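Local coordinates for transcriptional regulator, LacI family protein (PDB 3K9C), which probably acts as a LacI-family transcription factor that binds regulatory DNA, with a periplasmic-binding-protein-like domain, at residues L148-M151 with D152-G155; D119-E123 with L124-N128. One frame throughout, in Å; residues are numbered along the deposited sequence.

Both contacts lie at C-terminal helix ends in the periplasmic-binding-protein-like domain, and in both a glycine with positive phi closes a Schellman motif. Contact 2 ends helix 110-123 and leads into strand 129-133; contact 1 ends helix 140-153, ahead of strand 160-164. Each is partly buried. In contact 1 the buried residues are Ala150 and Met151, which pack on helix 110-123, whereas in contact 2 they are Leu121 and His126, which face the parallel sheet. A histidine side chain bonds a helix carbonyl in contact 1; contact 2 relies on backbone bonds, leucine packing and a water. The centres are about 11 Å apart, and His154 touches Asp119.

Contact 1: residues L148-M151 with D152-G155; sequences LAAM and DRHG
His154 and Ala150 make the main side-chain bond here: the ring nitrogen ND1 of His154 donates to Ala150 O over 3.0 Å, nearly straight at 174°, with the oxygen at the ring edge and in its plane. CG of His154 stands anti to its own carbonyl carbon (chi1 -74°), which turns the ring back along the helix. The backbone N of His154 reaches the same oxygen at 3.3 Å, and the two donors approach from opposite faces of the carbonyl plane. With an alanine in place of His154, Ala150 O would probably be left to the longer, more bent bond from the backbone N.

Backbone bonds of the last turn run from Asp152 N to Leu148 O and from Arg153 N to Ala149 O, the latter 2.9 Å. Helix 140-153, the crossover of the beta-alpha-beta unit 129-164, then ends in a Schellman motif: Gly155 N bonds Asp152 O at 3.0 Å, and Leu156 N turns back to Met151 O.

Looser contacts involve Arg153, whose chain bends at chi3 (-57°), and one guanidinium face has Ala149 O above it, offset toward the rim. Its NH2 comes within 4.0 Å of Ala150 CA. Asp152 instead directs OD1 to Ser157.

Contact 2: residues D119-E123 with L124-N128; sequences DHLTE and LGHRN
A Schellman motif ends helix 110-123 and turns the chain toward strand 129-133 of the parallel sheet. Its C-prime residue is Gly125, whose backbone angles would press any CB against the carbonyl oxygen of Leu124. Gly125 N donates to Thr122 O over 2.7 Å, coming in above the carbonyl plane, 61° out of it. The other bond of the motif joins His126 N to Leu121 O, although the position of that nitrogen is less certain. Leu124 N is shared weakly by His120 O and Leu121 O.

The side chain of His126 folds back beside the carbonyl of Leu121. CG of His126 is anti to its own carbonyl carbon (chi1 -65°), and this brings the ring edge to Leu121 O, with CD2 of His126 3.3 Å from that oxygen. The same ring carbon meets the CD2 methyl of Leu121 at 3.8 Å, the two side chains crossing at a slant. Leu121 also packs on strands 188-191 and 216-218, while both ring nitrogens of His126 are occupied, ND1 by Thr187 OG1 and NE2 by Gly276 O.

The CD1 methyl of Leu124 rests obliquely against the His120 ring, 3.5 Å from CE1 of His120; NE2 of that ring bonds Thr275. A CA-H...O contact runs from Thr122 CA to His126 O at 3.5 Å. A water bridges the same two residues, donating to Thr122 O and, at 2.7 Å, to His126 O.

Contact 1: residues L148-M151 with D152-G155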
ATOM      1  N   LEU B 148     -23.990   9.309  13.342  1.00 20.94           N
ATOM      2  CA  LEU B 148     -24.841  10.216  14.099  1.00 22.80           C
ATOM      3  C   LEU B 148     -26.174   9.547  14.451  1.00 23.33           C
ATOM      4  O   LEU B 148     -26.696   9.723  15.548  1.00 24.13           O
ATOM      5  CB  LEU B 148     -25.075  11.497  13.288  1.00 22.55           C
ATOM      6  CG  LEU B 148     -23.825  12.368  13.116  1.00 22.41           C
ATOM      7  CD1 LEU B 148     -24.074  13.491  12.111  1.00 22.77           C
ATOM      8  CD2 LEU B 148     -23.437  12.931  14.467  1.00 23.09           C
ATOM      9  N   ALA B 149     -26.713   8.771  13.518  1.00 23.42           N
ATOM     10  CA  ALA B 149     -27.979   8.087  13.757  1.00 24.87           C
ATOM     11  C   ALA B 149     -27.823   7.074  14.877  1.00 24.29           C
ATOM     12  O   ALA B 149     -28.640   7.021  15.796  1.00 25.23           O
ATOM     13  CB  ALA B 149     -28.449   7.390  12.490  1.00 24.39           C
ATOM     14  N   ALA B 150     -26.770   6.266  14.802  1.00 24.39           N
ATOM     15  CA  ALA B 150     -26.535   5.257  15.820  1.00 23.74           C
ATOM     16  C   ALA B 150     -26.310   5.901  17.184  1.00 23.72           C
ATOM     17  O   ALA B 150     -26.784   5.392  18.193  1.00 24.27           O
ATOM     18  CB  ALA B 150     -25.338   4.390  15.441  1.00 24.82           C
HETATM   19  N   MSE B 151     -25.579   7.010  17.232  1.00 24.02           N
HETATM   20  CA  MSE B 151     -25.348   7.651  18.523  1.00 24.66           C
HETATM   21  C   MSE B 151     -26.678   8.140  19.110  1.00 25.83           C
HETATM   22  O   MSE B 151     -26.922   8.039  20.315  1.00 23.12           O
HETATM   23  CB  MSE B 151     -24.364   8.824  18.382  1.00 24.90           C
HETATM   24  CG  MSE B 151     -22.903   8.426  18.143  1.00 23.32           C
HETATM   25 SE   MSE B 151     -22.180   7.431  19.650  1.00 30.75          SE
HETATM   26  CE  MSE B 151     -21.750   8.921  20.846  1.00 21.63           C
ATOM     27  N   ASP B 152     -27.539   8.651  18.240  1.00 27.99           N
ATOM     28  CA  ASP B 152     -28.835   9.164  18.651  1.00 32.34           C
ATOM     29  C   ASP B 152     -29.724   8.036  19.179  1.00 34.38           C
ATOM     30  O   ASP B 152     -30.471   8.224  20.140  1.00 35.44           O
ATOM     31  CB  ASP B 152     -29.503   9.876  17.469  1.00 32.28           C
ATOM     32  CG  ASP B 152     -30.757  10.637  17.869  1.00 35.64           C
ATOM     33  OD1 ASP B 152     -30.820  11.161  19.006  1.00 34.80           O
ATOM     34  OD2 ASP B 152     -31.673  10.727  17.029  1.00 37.06           O
ATOM     35  N   ARG B 153     -29.619   6.861  18.564  1.00 35.91           N
ATOM     36  CA  ARG B 153     -30.407   5.705  18.980  1.00 36.12           C
ATOM     37  C   ARG B 153     -30.038   5.281  20.400  1.00 35.57           C
ATOM     38  O   ARG B 153     -30.863   4.711  21.115  1.00 35.71           O
ATOM     39  CB  ARG B 153     -30.180   4.526  18.030  1.00 39.53           C
ATOM     40  CG  ARG B 153     -31.462   3.951  17.443  1.00 45.25           C
ATOM     41  CD  ARG B 153     -31.237   2.583  16.808  1.00 48.70           C
ATOM     42  NE  ARG B 153     -30.215   2.605  15.763  1.00 54.09           N
ATOM     43  CZ  ARG B 153     -30.294   3.321  14.645  1.00 56.03           C
ATOM     44  NH1 ARG B 153     -31.355   4.090  14.411  1.00 56.01           N
ATOM     45  NH2 ARG B 153     -29.314   3.260  13.754  1.00 55.63           N
ATOM     46  N   HIS B 154     -28.797   5.548  20.803  1.00 32.86           N
ATOM     47  CA  HIS B 154     -28.345   5.196  22.143  1.00 32.04           C
ATOM     48  C   HIS B 154     -28.494   6.350  23.128  1.00 31.36           C
ATOM     49  O   HIS B 154     -28.048   6.248  24.267  1.00 31.66           O
ATOM     50  CB  HIS B 154     -26.879   4.749  22.141  1.00 32.93           C
ATOM     51  CG  HIS B 154     -26.655   3.381  21.569  1.00 33.88           C
ATOM     52  ND1 HIS B 154     -26.575   3.142  20.215  1.00 33.60           N
ATOM     53  CD2 HIS B 154     -26.495   2.180  22.173  1.00 34.10           C
ATOM     54  CE1 HIS B 154     -26.377   1.852  20.008  1.00 33.09           C
ATOM     55  NE2 HIS B 154     -26.324   1.245  21.181  1.00 34.38           N
ATOM     56  N   GLY B 155     -29.116   7.441  22.690  1.00 31.13           N
ATOM     57  CA  GLY B 155     -29.302   8.591  23.563  1.00 30.79           C
ATOM     58  C   GLY B 155     -28.009   9.339  23.835  1.00 31.76           C
ATOM     59  O   GLY B 155     -27.849   9.969  24.886  1.00 32.52           O
TER

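Contact 2: residues D119-E123 with L124-N128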
ATOM      1  N   ASP B 119     -22.507   0.263  18.113  1.00 23.52           N
ATOM      2  CA  ASP B 119     -23.137  -0.681  19.037  1.00 24.82           C
ATOM      3  C   ASP B 119     -22.068  -1.378  19.879  1.00 25.08           C
ATOM      4  O   ASP B 119     -22.212  -1.521  21.094  1.00 26.64           O
ATOM      5  CB  ASP B 119     -23.954  -1.729  18.278  1.00 26.15           C
ATOM      6  CG  ASP B 119     -25.175  -1.140  17.598  1.00 27.65           C
ATOM      7  OD1 ASP B 119     -25.582  -0.016  17.958  1.00 28.63           O
ATOM      8  OD2 ASP B 119     -25.740  -1.809  16.707  1.00 32.99           O
ATOM      9  N   HIS B 120     -20.988  -1.799  19.224  1.00 22.94           N
ATOM     10  CA  HIS B 120     -19.890  -2.467  19.911  1.00 21.68           C
ATOM     11  C   HIS B 120     -19.309  -1.586  21.012  1.00 20.40           C
ATOM     12  O   HIS B 120     -19.078  -2.050  22.130  1.00 21.96           O
ATOM     13  CB  HIS B 120     -18.794  -2.839  18.900  1.00 22.38           C
ATOM     14  CG  HIS B 120     -17.519  -3.308  19.529  1.00 22.66           C
ATOM     15  ND1 HIS B 120     -17.448  -4.438  20.312  1.00 23.19           N
ATOM     16  CD2 HIS B 120     -16.269  -2.794  19.492  1.00 23.55           C
ATOM     17  CE1 HIS B 120     -16.206  -4.600  20.733  1.00 24.38           C
ATOM     18  NE2 HIS B 120     -15.470  -3.614  20.250  1.00 24.77           N
ATOM     19  N   LEU B 121     -19.074  -0.313  20.695  1.00 21.74           N
ATOM     20  CA  LEU B 121     -18.505   0.624  21.664  1.00 20.71           C
ATOM     21  C   LEU B 121     -19.450   0.994  22.811  1.00 20.61           C
ATOM     22  O   LEU B 121     -19.026   1.087  23.960  1.00 21.20           O
ATOM     23  CB  LEU B 121     -18.029   1.896  20.956  1.00 20.36           C
ATOM     24  CG  LEU B 121     -16.809   1.704  20.047  1.00 18.20           C
ATOM     25  CD1 LEU B 121     -16.614   2.950  19.188  1.00 17.57           C
ATOM     26  CD2 LEU B 121     -15.567   1.400  20.894  1.00 15.76           C
ATOM     27  N   THR B 122     -20.723   1.216  22.516  1.00 22.00           N
ATOM     28  CA  THR B 122     -21.645   1.558  23.587  1.00 23.77           C
ATOM     29  C   THR B 122     -21.805   0.317  24.482  1.00 26.31           C
ATOM     30  O   THR B 122     -21.840   0.431  25.712  1.00 24.82           O
ATOM     31  CB  THR B 122     -23.007   2.061  23.017  1.00 23.09           C
ATOM     32  OG1 THR B 122     -23.557   1.084  22.129  1.00 23.93           O
ATOM     33  CG2 THR B 122     -22.804   3.380  22.232  1.00 22.37           C
ATOM     34  N   GLU B 123     -21.843  -0.871  23.873  1.00 27.01           N
ATOM     35  CA  GLU B 123     -21.969  -2.107  24.647  1.00 29.34           C
ATOM     36  C   GLU B 123     -20.798  -2.260  25.612  1.00 28.82           C
ATOM     37  O   GLU B 123     -20.936  -2.899  26.655  1.00 30.87           O
ATOM     38  CB  GLU B 123     -22.030  -3.335  23.731  1.00 33.26           C
ATOM     39  CG  GLU B 123     -22.312  -4.643  24.480  1.00 38.47           C
ATOM     40  CD  GLU B 123     -22.248  -5.881  23.587  1.00 42.25           C
ATOM     41  OE1 GLU B 123     -23.063  -5.988  22.643  1.00 43.97           O
ATOM     42  OE2 GLU B 123     -21.382  -6.747  23.830  1.00 41.11           O
ATOM     43  N   LEU B 124     -19.645  -1.686  25.263  1.00 27.69           N
ATOM     44  CA  LEU B 124     -18.463  -1.747  26.128  1.00 25.12           C
ATOM     45  C   LEU B 124     -18.482  -0.586  27.123  1.00 25.24           C
ATOM     46  O   LEU B 124     -17.525  -0.371  27.874  1.00 23.23           O
ATOM     47  CB  LEU B 124     -17.165  -1.713  25.300  1.00 24.26           C
ATOM     48  CG  LEU B 124     -16.659  -3.044  24.719  1.00 24.15           C
ATOM     49  CD1 LEU B 124     -15.563  -2.790  23.675  1.00 21.66           C
ATOM     50  CD2 LEU B 124     -16.125  -3.926  25.851  1.00 24.44           C
ATOM     51  N   GLY B 125     -19.577   0.173  27.110  1.00 25.11           N
ATOM     52  CA  GLY B 125     -19.728   1.277  28.044  1.00 25.54           C
ATOM     53  C   GLY B 125     -19.364   2.683  27.608  1.00 26.27           C
ATOM     54  O   GLY B 125     -19.535   3.622  28.382  1.00 26.29           O
ATOM     55  N   HIS B 126     -18.855   2.840  26.388  1.00 25.68           N
ATOM     56  CA  HIS B 126     -18.456   4.153  25.888  1.00 25.62           C
ATOM     57  C   HIS B 126     -19.650   5.063  25.601  1.00 26.36           C
ATOM     58  O   HIS B 126     -20.678   4.612  25.094  1.00 27.73           O
ATOM     59  CB  HIS B 126     -17.606   3.985  24.616  1.00 23.95           C
ATOM     60  CG  HIS B 126     -16.293   3.302  24.850  1.00 22.57           C
ATOM     61  ND1 HIS B 126     -15.202   3.950  25.393  1.00 19.82           N
ATOM     62  CD2 HIS B 126     -15.902   2.024  24.640  1.00 23.08           C
ATOM     63  CE1 HIS B 126     -14.198   3.100  25.503  1.00 21.38           C
ATOM     64  NE2 HIS B 126     -14.594   1.924  25.056  1.00 21.00           N
ATOM     65  N   ARG B 127     -19.507   6.346  25.923  1.00 26.73           N
ATOM     66  CA  ARG B 127     -20.570   7.318  25.682  1.00 28.12           C
ATOM     67  C   ARG B 127     -20.053   8.545  24.923  1.00 26.82           C
ATOM     68  O   ARG B 127     -20.763   9.101  24.080  1.00 26.46           O
ATOM     69  CB  ARG B 127     -21.213   7.731  27.012  1.00 32.39           C
ATOM     70  CG  ARG B 127     -21.837   6.556  27.758  1.00 36.53           C
ATOM     71  CD  ARG B 127     -22.545   6.995  29.024  1.00 43.52           C
ATOM     72  NE  ARG B 127     -23.694   7.848  28.735  1.00 48.48           N
ATOM     73  CZ  ARG B 127     -24.594   8.216  29.639  1.00 50.40           C
ATOM     74  NH1 ARG B 127     -24.480   7.801  30.894  1.00 52.56           N
ATOM     75  NH2 ARG B 127     -25.607   8.997  29.288  1.00 52.47           N
ATOM     76  N   ASN B 128     -18.831   8.978  25.226  1.00 23.86           N
ATOM     77  CA  ASN B 128     -18.241  10.111  24.514  1.00 25.69           C
ATOM     78  C   ASN B 128     -17.502   9.468  23.359  1.00 23.57           C
ATOM     79  O   ASN B 128     -16.331   9.112  23.481  1.00 24.00           O
ATOM     80  CB  ASN B 128     -17.244  10.870  25.384  1.00 27.26           C
ATOM     81  CG  ASN B 128     -17.905  11.560  26.550  1.00 32.83           C
ATOM     82  OD1 ASN B 128     -17.779  11.127  27.693  1.00 35.49           O
ATOM     83  ND2 ASN B 128     -18.630  12.637  26.264  1.00 36.48           N
TER
HETATM   84  O   HOH W   1     -22.413   3.106  26.581  1.00 36.20           O